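Local coordinates for protein putative cell surface hydrolase (Lactobacillus plantarum, PDB 3LP5) that is probably a cell-surface hydrolase of the alpha/beta-hydrolase fold with an unknown substrate, at residues Y193-Q196 against D197-H201; L110-T113 against L114-R118; D238-R241 against Q242-Q246; T149-F152 against K153-R157; V224-I227 against R228-L232. One frame throughout, in Å; residues are numbered along the deposited sequence.

Interaction 1: Y193-Q196 against D197-H201; sequences YIFQ and DQVKH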
# COMPACT_ATOMS: atom_id res chain seq x y z
N TYR A 193 -0.12 14.80 6.91
CA TYR A 193 0.72 15.22 8.05
C TYR A 193 1.94 14.33 8.28
O TYR A 193 2.96 14.80 8.79
CB TYR A 193 -0.09 15.31 9.38
CG TYR A 193 -1.36 16.10 9.24
CD1 TYR A 193 -1.33 17.40 8.76
CD2 TYR A 193 -2.59 15.52 9.54
CE1 TYR A 193 -2.49 18.12 8.60
CE2 TYR A 193 -3.76 16.24 9.40
CZ TYR A 193 -3.70 17.54 8.92
OH TYR A 193 -4.86 18.27 8.75
N ILE A 194 1.82 13.08 7.91
CA ILE A 194 2.91 12.13 7.98
C ILE A 194 3.89 12.39 6.82
O ILE A 194 5.10 12.51 7.02
CB ILE A 194 2.37 10.71 7.95
CG1 ILE A 194 1.68 10.42 9.29
CG2 ILE A 194 3.54 9.67 7.88
CD1 ILE A 194 0.50 9.45 9.15
N PHE A 195 3.38 12.55 5.63
CA PHE A 195 4.23 12.49 4.43
C PHE A 195 4.78 13.83 3.94
O PHE A 195 5.91 13.85 3.50
CB PHE A 195 3.51 11.76 3.31
CG PHE A 195 3.32 10.29 3.61
CD1 PHE A 195 4.41 9.44 3.73
CD2 PHE A 195 2.05 9.77 3.79
CE1 PHE A 195 4.23 8.07 4.00
CE2 PHE A 195 1.88 8.40 4.07
CZ PHE A 195 2.98 7.57 4.16
N GLN A 196 4.02 14.94 4.03
CA GLN A 196 4.42 16.14 3.31
C GLN A 196 5.72 16.64 3.98
O GLN A 196 5.85 16.68 5.22
CB GLN A 196 3.36 17.29 3.36
CG GLN A 196 2.03 17.00 2.66
CD GLN A 196 0.99 18.20 2.72
OE1 GLN A 196 0.57 18.77 3.83
NE2 GLN A 196 0.57 18.56 1.52
N ASP A 197 6.68 17.00 3.15
CA ASP A 197 8.01 17.41 3.69
C ASP A 197 8.81 16.33 4.46
O ASP A 197 9.85 16.65 5.03
CB ASP A 197 7.92 18.72 4.47
CG ASP A 197 7.86 19.96 3.51
OD1 ASP A 197 7.37 19.83 2.37
OD2 ASP A 197 8.35 21.05 3.86
N GLN A 198 8.36 15.09 4.45
CA GLN A 198 9.19 13.97 4.91
C GLN A 198 9.66 13.14 3.75
O GLN A 198 10.60 12.39 3.94
CB GLN A 198 8.48 13.04 5.91
CG GLN A 198 8.22 13.68 7.23
CD GLN A 198 9.50 14.31 7.89
OE1 GLN A 198 10.60 13.76 7.81
NE2 GLN A 198 9.33 15.46 8.51
N VAL A 199 9.01 13.25 2.58
CA VAL A 199 9.37 12.46 1.41
C VAL A 199 9.54 13.42 0.21
O VAL A 199 9.07 14.54 0.24
CB VAL A 199 8.34 11.30 1.13
CG1 VAL A 199 8.16 10.37 2.38
CG2 VAL A 199 6.98 11.84 0.69
N LYS A 200 10.22 12.97 -0.85
CA LYS A 200 10.44 13.77 -2.07
C LYS A 200 9.14 14.32 -2.71
O LYS A 200 9.06 15.50 -3.06
CB LYS A 200 11.20 12.88 -3.09
CG LYS A 200 11.96 13.64 -4.16
CD LYS A 200 12.04 12.88 -5.51
CE LYS A 200 13.04 11.72 -5.55
NZ LYS A 200 14.20 11.91 -4.62
N HIS A 201 8.12 13.46 -2.90
CA HIS A 201 6.85 13.92 -3.47
C HIS A 201 5.73 13.20 -2.80
O HIS A 201 5.84 11.95 -2.57
CB HIS A 201 6.66 13.61 -4.97
CG HIS A 201 7.77 14.09 -5.86
ND1 HIS A 201 7.96 15.42 -6.18
CD2 HIS A 201 8.70 13.39 -6.56
CE1 HIS A 201 8.99 15.52 -7.01
NE2 HIS A 201 9.45 14.31 -7.26

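Interaction 2: L110-T113 against L114-R118; sequences LIWT and LFLER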
# COMPACT_ATOMS: atom_id res chain seq x y z
N LEU A 110 -1.09 1.67 6.33
CA LEU A 110 -0.55 1.93 7.67
C LEU A 110 0.56 0.95 8.06
O LEU A 110 1.63 1.33 8.66
CB LEU A 110 -1.68 1.83 8.74
CG LEU A 110 -3.03 2.46 8.43
CD1 LEU A 110 -3.92 2.53 9.72
CD2 LEU A 110 -2.80 3.85 7.85
N ILE A 111 0.29 -0.32 7.80
CA ILE A 111 1.35 -1.35 8.00
C ILE A 111 2.64 -1.00 7.25
O ILE A 111 3.74 -0.94 7.86
CB ILE A 111 0.84 -2.73 7.65
CG1 ILE A 111 -0.36 -3.05 8.52
CG2 ILE A 111 2.02 -3.80 7.82
CD1 ILE A 111 -1.31 -4.21 7.97
N TRP A 112 2.52 -0.68 5.95
CA TRP A 112 3.68 -0.23 5.16
C TRP A 112 4.30 0.99 5.80
O TRP A 112 5.52 1.06 5.92
CB TRP A 112 3.36 0.16 3.67
CG TRP A 112 3.53 -0.90 2.73
CD1 TRP A 112 2.53 -1.50 1.96
CD2 TRP A 112 4.74 -1.63 2.47
NE1 TRP A 112 3.09 -2.51 1.19
CE2 TRP A 112 4.42 -2.64 1.52
CE3 TRP A 112 6.08 -1.51 2.90
CZ2 TRP A 112 5.39 -3.53 1.00
CZ3 TRP A 112 7.05 -2.41 2.39
CH2 TRP A 112 6.69 -3.41 1.45
N THR A 113 3.47 1.95 6.24
CA THR A 113 4.10 3.19 6.71
C THR A 113 4.96 2.96 7.94
O THR A 113 6.02 3.57 8.11
CB THR A 113 3.02 4.30 7.06
OG1 THR A 113 2.26 4.59 5.88
CG2 THR A 113 3.69 5.57 7.49
N LEU A 114 4.43 2.19 8.88
CA LEU A 114 5.09 1.96 10.12
C LEU A 114 6.39 1.15 9.82
O LEU A 114 7.46 1.46 10.34
CB LEU A 114 4.11 1.24 11.09
CG LEU A 114 4.61 1.09 12.52
CD1 LEU A 114 4.90 2.44 13.16
CD2 LEU A 114 3.60 0.28 13.38
N PHE A 115 6.29 0.14 8.97
CA PHE A 115 7.48 -0.63 8.55
C PHE A 115 8.54 0.33 7.96
O PHE A 115 9.72 0.22 8.32
CB PHE A 115 7.09 -1.67 7.51
CG PHE A 115 8.26 -2.26 6.78
CD1 PHE A 115 8.99 -3.31 7.34
CD2 PHE A 115 8.67 -1.74 5.57
CE1 PHE A 115 10.11 -3.84 6.68
CE2 PHE A 115 9.82 -2.24 4.92
CZ PHE A 115 10.51 -3.29 5.48
N LEU A 116 8.11 1.29 7.10
CA LEU A 116 9.09 2.15 6.44
C LEU A 116 9.75 3.12 7.42
O LEU A 116 10.94 3.40 7.30
CB LEU A 116 8.50 2.92 5.28
CG LEU A 116 7.95 2.02 4.17
CD1 LEU A 116 7.16 2.94 3.27
CD2 LEU A 116 9.08 1.27 3.37
N GLU A 117 8.99 3.56 8.43
CA GLU A 117 9.50 4.52 9.41
C GLU A 117 10.48 3.85 10.38
O GLU A 117 11.44 4.50 10.79
CB GLU A 117 8.37 5.08 10.30
CG GLU A 117 7.44 5.97 9.56
CD GLU A 117 6.28 6.43 10.42
OE1 GLU A 117 5.91 5.72 11.34
OE2 GLU A 117 5.75 7.51 10.19
N ARG A 118 10.20 2.59 10.76
CA ARG A 118 10.91 1.91 11.86
C ARG A 118 11.83 0.76 11.46
O ARG A 118 12.87 0.54 12.12
CB ARG A 118 9.91 1.44 12.90
CG ARG A 118 9.05 2.58 13.45
CD ARG A 118 8.34 2.12 14.68
NE ARG A 118 9.21 2.31 15.85
CZ ARG A 118 8.85 2.08 17.10
NH1 ARG A 118 7.62 1.63 17.34
NH2 ARG A 118 9.71 2.32 18.12

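Interaction 3: D238-R241 against Q242-Q246; sequences DKVR and QKNAQ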
# COMPACT_ATOMS: atom_id res chain seq x y z
N ASP A 238 -3.01 8.58 -24.20
CA ASP A 238 -2.96 10.02 -23.83
C ASP A 238 -4.19 10.52 -23.06
O ASP A 238 -4.06 11.33 -22.13
CB ASP A 238 -2.70 10.92 -25.08
CG ASP A 238 -1.28 10.77 -25.66
OD1 ASP A 238 -1.14 10.70 -26.90
OD2 ASP A 238 -0.30 10.72 -24.89
N LYS A 239 -5.36 10.03 -23.45
CA LYS A 239 -6.61 10.48 -22.85
C LYS A 239 -6.77 9.87 -21.46
O LYS A 239 -7.36 10.47 -20.56
CB LYS A 239 -7.81 10.09 -23.72
CG LYS A 239 -8.00 10.91 -25.03
CD LYS A 239 -7.85 12.41 -24.82
CE LYS A 239 -6.59 12.97 -25.53
NZ LYS A 239 -6.62 12.84 -27.03
N VAL A 240 -6.28 8.66 -21.29
CA VAL A 240 -6.29 8.02 -19.97
C VAL A 240 -5.36 8.76 -18.97
O VAL A 240 -5.75 9.06 -17.84
CB VAL A 240 -5.99 6.52 -20.12
CG1 VAL A 240 -5.75 5.81 -18.76
CG2 VAL A 240 -7.17 5.88 -20.85
N ARG A 241 -4.16 9.08 -19.43
CA ARG A 241 -3.17 9.77 -18.63
C ARG A 241 -3.72 11.10 -18.22
O ARG A 241 -3.66 11.46 -17.05
CB ARG A 241 -1.88 10.00 -19.42
CG ARG A 241 -0.87 10.91 -18.66
CD ARG A 241 0.45 11.10 -19.38
NE ARG A 241 0.25 11.33 -20.82
CZ ARG A 241 0.08 12.52 -21.41
NH1 ARG A 241 0.08 13.66 -20.70
NH2 ARG A 241 -0.09 12.57 -22.73
N GLN A 242 -4.29 11.83 -19.17
CA GLN A 242 -4.79 13.19 -18.89
C GLN A 242 -5.92 13.18 -17.87
O GLN A 242 -5.92 13.99 -16.96
CB GLN A 242 -5.16 13.92 -20.20
CG GLN A 242 -3.87 14.20 -20.99
CD GLN A 242 -4.07 14.69 -22.43
OE1 GLN A 242 -5.05 14.37 -23.11
NE2 GLN A 242 -3.10 15.47 -22.90
N LYS A 243 -6.84 12.23 -18.02
CA LYS A 243 -7.96 12.06 -17.14
C LYS A 243 -7.50 11.64 -15.72
O LYS A 243 -8.06 12.13 -14.73
CB LYS A 243 -8.92 11.00 -17.74
CG LYS A 243 -10.14 10.58 -16.87
CD LYS A 243 -11.25 9.91 -17.74
CE LYS A 243 -11.01 8.41 -18.08
NZ LYS A 243 -12.30 7.59 -18.09
N ASN A 244 -6.53 10.74 -15.62
CA ASN A 244 -6.01 10.32 -14.29
C ASN A 244 -5.32 11.50 -13.61
O ASN A 244 -5.52 11.74 -12.39
CB ASN A 244 -5.05 9.13 -14.40
CG ASN A 244 -5.78 7.79 -14.55
OD1 ASN A 244 -6.96 7.68 -14.29
ND2 ASN A 244 -5.04 6.76 -14.96
N ALA A 245 -4.57 12.27 -14.41
CA ALA A 245 -3.91 13.53 -13.98
C ALA A 245 -4.91 14.47 -13.30
O ALA A 245 -4.58 15.13 -12.31
CB ALA A 245 -3.20 14.26 -15.17
N GLN A 246 -6.14 14.49 -13.79
CA GLN A 246 -7.12 15.40 -13.26
C GLN A 246 -7.78 14.88 -11.99
O GLN A 246 -8.49 15.66 -11.33
CB GLN A 246 -8.20 15.70 -14.28
CG GLN A 246 -7.74 16.50 -15.49
CD GLN A 246 -8.87 16.57 -16.51
OE1 GLN A 246 -9.54 15.56 -16.77
NE2 GLN A 246 -9.12 17.76 -17.05

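Interaction 4: T149-F152 against K153-R157; sequences TSMF and KELYR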
# COMPACT_ATOMS: atom_id res chain seq x y z
N THR A 149 -5.69 10.08 17.12
CA THR A 149 -5.71 8.74 17.68
C THR A 149 -4.30 8.29 18.05
O THR A 149 -3.26 8.84 17.62
CB THR A 149 -6.36 7.71 16.72
OG1 THR A 149 -5.61 7.67 15.49
CG2 THR A 149 -7.81 8.07 16.43
N SER A 150 -4.27 7.27 18.90
CA SER A 150 -3.04 6.64 19.34
C SER A 150 -2.26 6.11 18.11
O SER A 150 -1.03 6.27 18.04
CB SER A 150 -3.38 5.49 20.30
OG SER A 150 -2.19 5.10 20.93
N MET A 151 -2.99 5.48 17.17
CA MET A 151 -2.42 5.04 15.89
C MET A 151 -1.72 6.18 15.18
O MET A 151 -0.55 6.08 14.85
CB MET A 151 -3.49 4.38 14.96
CG MET A 151 -2.96 3.86 13.58
SD MET A 151 -2.14 2.23 13.79
CE MET A 151 -0.44 2.64 14.14
N PHE A 152 -2.43 7.28 14.95
CA PHE A 152 -1.80 8.36 14.22
C PHE A 152 -0.60 8.94 15.03
O PHE A 152 0.40 9.31 14.45
CB PHE A 152 -2.80 9.50 14.02
CG PHE A 152 -2.17 10.73 13.38
CD1 PHE A 152 -1.83 10.72 12.03
CD2 PHE A 152 -1.85 11.84 14.15
CE1 PHE A 152 -1.24 11.83 11.42
CE2 PHE A 152 -1.24 12.95 13.56
CZ PHE A 152 -0.93 12.93 12.18
N LYS A 153 -0.71 8.99 16.34
CA LYS A 153 0.39 9.52 17.20
C LYS A 153 1.67 8.73 16.94
O LYS A 153 2.74 9.32 16.84
CB LYS A 153 0.01 9.46 18.69
CG LYS A 153 -0.99 10.61 19.07
CD LYS A 153 -1.34 10.57 20.59
CE LYS A 153 -2.57 11.42 20.91
NZ LYS A 153 -2.93 11.29 22.38
N GLU A 154 1.54 7.41 16.76
CA GLU A 154 2.71 6.59 16.54
C GLU A 154 3.23 6.81 15.12
O GLU A 154 4.41 7.01 14.95
CB GLU A 154 2.40 5.10 16.80
CG GLU A 154 3.63 4.18 16.55
CD GLU A 154 3.37 2.68 16.65
OE1 GLU A 154 2.22 2.18 16.44
OE2 GLU A 154 4.34 1.97 16.87
N LEU A 155 2.38 6.81 14.09
CA LEU A 155 2.86 7.13 12.72
C LEU A 155 3.46 8.53 12.60
O LEU A 155 4.40 8.72 11.84
CB LEU A 155 1.76 7.01 11.69
CG LEU A 155 1.06 5.65 11.68
CD1 LEU A 155 -0.20 5.66 10.79
CD2 LEU A 155 2.06 4.63 11.06
N TYR A 156 2.94 9.49 13.36
CA TYR A 156 3.46 10.87 13.20
C TYR A 156 4.77 10.96 13.94
O TYR A 156 5.74 11.55 13.47
CB TYR A 156 2.45 11.83 13.81
CG TYR A 156 2.75 13.28 13.61
CD1 TYR A 156 2.65 13.86 12.35
CD2 TYR A 156 3.10 14.09 14.70
CE1 TYR A 156 2.90 15.26 12.15
CE2 TYR A 156 3.36 15.49 14.52
CZ TYR A 156 3.28 16.06 13.23
OH TYR A 156 3.54 17.44 13.06
N ARG A 157 4.84 10.30 15.09
CA ARG A 157 6.06 10.37 15.90
C ARG A 157 7.28 9.82 15.16
O ARG A 157 8.42 10.28 15.39
CB ARG A 157 5.89 9.59 17.21
CG ARG A 157 7.10 9.82 18.17
CD ARG A 157 7.26 8.72 19.25
NE ARG A 157 8.68 8.45 19.65
CZ ARG A 157 9.77 9.26 19.54
NH1 ARG A 157 9.72 10.51 19.05
NH2 ARG A 157 10.96 8.81 19.96

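Interaction 5: V224-I227 against R228-L232; sequences VSLI and RQYLL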
# COMPACT_ATOMS: atom_id res chain seq x y z
N VAL A 224 -7.03 0.45 -10.74
CA VAL A 224 -6.02 -0.33 -11.55
C VAL A 224 -5.38 0.62 -12.57
O VAL A 224 -4.17 0.55 -12.77
CB VAL A 224 -6.70 -1.53 -12.27
CG1 VAL A 224 -5.79 -2.16 -13.37
CG2 VAL A 224 -7.04 -2.58 -11.20
N SER A 225 -6.16 1.55 -13.13
CA SER A 225 -5.59 2.47 -14.09
C SER A 225 -4.49 3.34 -13.38
O SER A 225 -3.44 3.57 -13.93
CB SER A 225 -6.66 3.38 -14.68
OG SER A 225 -6.07 4.28 -15.63
N LEU A 226 -4.73 3.74 -12.14
CA LEU A 226 -3.81 4.62 -11.41
C LEU A 226 -2.58 3.88 -10.96
O LEU A 226 -1.48 4.45 -10.87
CB LEU A 226 -4.51 5.27 -10.21
CG LEU A 226 -5.65 6.24 -10.59
CD1 LEU A 226 -6.43 6.56 -9.34
CD2 LEU A 226 -5.14 7.55 -11.24
N ILE A 227 -2.79 2.63 -10.58
CA ILE A 227 -1.67 1.82 -10.13
C ILE A 227 -0.73 1.69 -11.31
O ILE A 227 0.49 1.96 -11.19
CB ILE A 227 -2.07 0.41 -9.62
CG1 ILE A 227 -2.79 0.47 -8.28
CG2 ILE A 227 -0.86 -0.53 -9.60
CD1 ILE A 227 -3.54 -0.85 -7.94
N ARG A 228 -1.29 1.35 -12.46
CA ARG A 228 -0.47 1.28 -13.70
C ARG A 228 0.28 2.59 -14.06
O ARG A 228 1.48 2.59 -14.31
CB ARG A 228 -1.31 0.80 -14.86
CG ARG A 228 -1.66 -0.66 -14.73
CD ARG A 228 -2.59 -1.09 -15.88
NE ARG A 228 -1.91 -0.90 -17.17
CZ ARG A 228 -2.53 -0.68 -18.32
NH1 ARG A 228 -3.86 -0.65 -18.39
NH2 ARG A 228 -1.82 -0.56 -19.44
N GLN A 229 -0.43 3.72 -14.09
CA GLN A 229 0.15 4.99 -14.41
C GLN A 229 1.18 5.51 -13.39
O GLN A 229 2.20 6.04 -13.78
CB GLN A 229 -0.96 6.04 -14.59
CG GLN A 229 -0.45 7.47 -14.81
CD GLN A 229 -1.47 8.33 -15.47
OE1 GLN A 229 -2.45 7.83 -16.05
NE2 GLN A 229 -1.28 9.63 -15.39
N TYR A 230 0.91 5.39 -12.09
CA TYR A 230 1.75 6.07 -11.08
C TYR A 230 2.61 5.08 -10.32
O TYR A 230 3.74 5.40 -10.02
CB TYR A 230 0.88 6.89 -10.09
CG TYR A 230 0.25 8.11 -10.75
CD1 TYR A 230 1.02 9.24 -11.08
CD2 TYR A 230 -1.11 8.13 -11.06
CE1 TYR A 230 0.43 10.34 -11.71
CE2 TYR A 230 -1.70 9.22 -11.69
CZ TYR A 230 -0.94 10.32 -11.99
OH TYR A 230 -1.54 11.39 -12.60
N LEU A 231 2.11 3.91 -9.99
CA LEU A 231 2.95 2.97 -9.19
C LEU A 231 3.90 2.23 -10.10
O LEU A 231 5.11 2.12 -9.79
CB LEU A 231 2.13 1.96 -8.35
CG LEU A 231 3.02 1.15 -7.36
CD1 LEU A 231 3.76 2.03 -6.32
CD2 LEU A 231 2.28 0.06 -6.67
N LEU A 232 3.37 1.71 -11.20
CA LEU A 232 4.17 0.96 -12.17
C LEU A 232 4.84 1.87 -13.20
O LEU A 232 5.70 1.42 -13.93
CB LEU A 232 3.32 -0.09 -12.90
CG LEU A 232 2.66 -1.11 -11.96
CD1 LEU A 232 1.79 -2.16 -12.72
CD2 LEU A 232 3.66 -1.82 -11.08

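Interaction 1: Y193-Q196 against D197-H201
Ile194 meets Gln198 through its carbonyl group: chi1 of Gln198 (-68°) sets CG beside its own backbone N, 3.3 Å from Ile194 O, and the bend at chi2 then leads the amide away. This oxygen is buried by the contact, and no polar partner for it appears in the model. The Ile194 side chain itself heads the other way, to Phe152 and Leu155 of helix 150-157 and to Thr113 of helix 107-118.

At Phe195 the backbone does most of the work. Gln198 N donates to Phe195 O over 2.9 Å, arriving from above the carbonyl plane, while Val199 N adds a weak bond to the same Phe195 O at 3.3 Å. With Gln196 extended (psi 135°) and Asp197 in the left-handed region (phi 63°), the first of these bonds closes a type II beta turn, which ends helix 191-195 and starts the chain toward strand 201-206, the outermost strand at one side of the alpha/beta-hydrolase sheet. The Phe195 ring carries the CG2 methyl of its own neighbour Ile194 over one face. Val199 approaches the ring edge instead, near the ring plane, with its CG1 4.1 Å from Phe195 CD1. Both Phe195 and Val199 also touch Val168 of strand 167-172.

Gln196 is the first residue to leave helical geometry; its extended side chain runs outward to an exposed position, as the carboxylate of Asp197 does.

Interaction 2: L110-T113 against L114-R118
The rings of Trp112 and Phe115 meet obliquely on helix 107-118, with their planes 81° apart and the six-membered ring of Trp112 centred 5.6 Å from the centre of the Phe115 ring. They lie side by side and point the same way. The touching atoms are the CZ3 corner of the indole and one flank of the phenyl ring: Trp112 CZ3 is 3.6 Å from Phe115 CD2. A methyl group also comes to the indole at a slant, Leu116 CD2 standing 4.1 Å from Trp112 CE3.

This helix links the parallel strands 99-105 and 127-134 in a beta-alpha-beta crossover. It follows a GxSxG sequence (Gly104, Ser106, Gly108) consistent with the nucleophile elbow of alpha/beta hydrolases, which Trp112 touches with its side chain; its NE1 makes a weak hydrogen bond to Leu103 O on the preceding strand. Phe115, its CG opposite the backbone N (chi1 166°), reaches Phe88 and Asn85 of helix 74-92. The pair thus touches the strand through Trp112 and helix 74-92 through Phe115.

All eight touching residues are buried, and regular i to i+4 backbone bonds run from Leu110 through Glu117. Among them, Phe115 N bonds to Ile111 O over 3.0 Å. On another flank, the carboxylate of Glu117 passes the methyl group of Thr113, whose hydroxyl is turned back to Gly109 O in a hydrogen bond; Thr113 CG2 lies 3.9 Å from Glu117 OE2.

Interaction 3: D238-R241 against Q242-Q246
Val240 and Asn244 form the enclosed side of helix 238-245. Their side chains run side by side in the same direction, with Val240 CG1 4.0 Å from Asn244 ND2, and beneath them Asn244 N bonds to Val240 O over 2.9 Å. Asn244 is buried against helix 217-231: its ND2 is hydrogen-bonded to Ser225 OG and Gln229 OE1, and its OD1 to Arg247 NE, so both ends of the amide are used.

The other side of the helix is exposed. Its looser part is the contact of Lys239, which, bent at three successive torsions, runs alongside Gln242 and brings its CE to 3.2 Å from Gln242 OE1. Across the first turn, Arg241 NH2 makes a salt bridge of 2.9 Å with Asp238 OD2; the acceptor lies in the guanidinium plane but is met from above the carboxylate plane. Gln242 CG lies over one face of that guanidinium, 4.0 Å from Arg241 NH1.

The two sides thus use polar groups differently. An acidic group at the start of the helix would probably interact favourably with the helix dipole, while the inward amide is fixed by directional bonds that tie this C-terminal helix to its neighbour.

Interaction 4: T149-F152 against K153-R157
Phe152 and Tyr156 pack one turn apart on one flank of helix 150-157, Phe152 buried and Tyr156 partly exposed, in a short helix of the beta-alpha-beta crossover from strand 127-134 to strand 167-172. The two side chains point the same way, and their rings are near parallel, at 24°, but slid apart so that they barely overlap. Over one face of the Phe152 ring lies Tyr156 CB, in a CH-pi contact 4.1 Å from the ring centroid. The rim atoms meet as well, Phe152 CZ lying 3.7 Å from Tyr156 CD1. Tyr193 of helix 191-195 touches both rings.

On another flank, Met151 bends at chi2 (79°) and again at chi3, which brings its methyl group to the following turn. Met151 CE then sits 3.5 Å from Glu154 OE1 and 4.2 Å from Leu155 CG. Leu155 continues inward to Thr113 and Leu114 of helix 107-118. Glu154 makes long, weak ion pairs with Lys74 and Arg118.

Thr149 caps the start of the helix. Its OG1 accepts from Phe152 N over 3.2 Å, a nearly straight bond at 166°, and is also hydrogen-bonded to Asn139 OD1. One residue further along, Lys153 N is bonded to Thr149 O at 2.9 Å, closing the first turn. A threonine hydroxyl that takes up an otherwise unbonded first-turn N-H in this way is the classic helix N-cap.

Interaction 5: V224-I227 against R228-L232
Leu226 and Tyr230 share nearly the same first torsion (chi1 -66° and -70°), each holding CG beside its backbone N, and this carries the two side chains along the helix next to each other. The leucine methyl CD2 comes to the edge of the tyrosine ring, in its plane, 3.9 Å from Tyr230 CE2, while CG of Gln229 lies over one ring face. In Ile227 the branch set opposite the backbone N is CG2, which places this methyl group beside the following turn, 4.1 Å from Leu231 CB and 4.3 Å from Leu232 CG.

Regular helical bonding continues as far as Tyr230 N, which donates to Leu226 O over 2.8 Å. The pattern then widens. Ile227 O is gripped twice: Leu231 N reaches it at 2.8 Å along a strongly bent path (131°), whereas Leu232 N, one residue further on, makes a much straighter bond of 2.9 Å. The second belongs to a pi-type turn at 228-231.

Arg228 extends back past the Val224 carbonyl, its CD 4.2 Å from Val224 CG1, and its NH2 forms a salt bridge with Glu234. Its side chain is about 8 Å from a bound sodium ion, too far to be a ligand, and Leu232 touches Thr31, one of the residues of a sodium site. Around the helix, Val224 and Arg228 pack on helix 17-30, Ile227 and Leu231 lie on strand 99-105 of the central sheet, and helix 238-245 packs along the side of Ser225 and Leu226.

Along the chain the contacts come in the order 2, 4, 1, 5, 3, one after another without nesting. Interactions 2, 4 and 1 form one cluster, their centres 11 to 15 Å apart: helices 107-118, 150-157 and 191-195 meet there, with Ile194 wedged against both of the others. Interactions 5 and 3 form a second cluster, centres 12 Å apart, in the consecutive helices 217-231 and 238-245. Interactions 2 and 5 lie on opposite sides of the chain's centre, their centres about 21 Å apart, and both helices adjoin Leu103 of strand 99-105. Helices flanking a central sheet in this way are the layered build of an alpha/beta hydrolase.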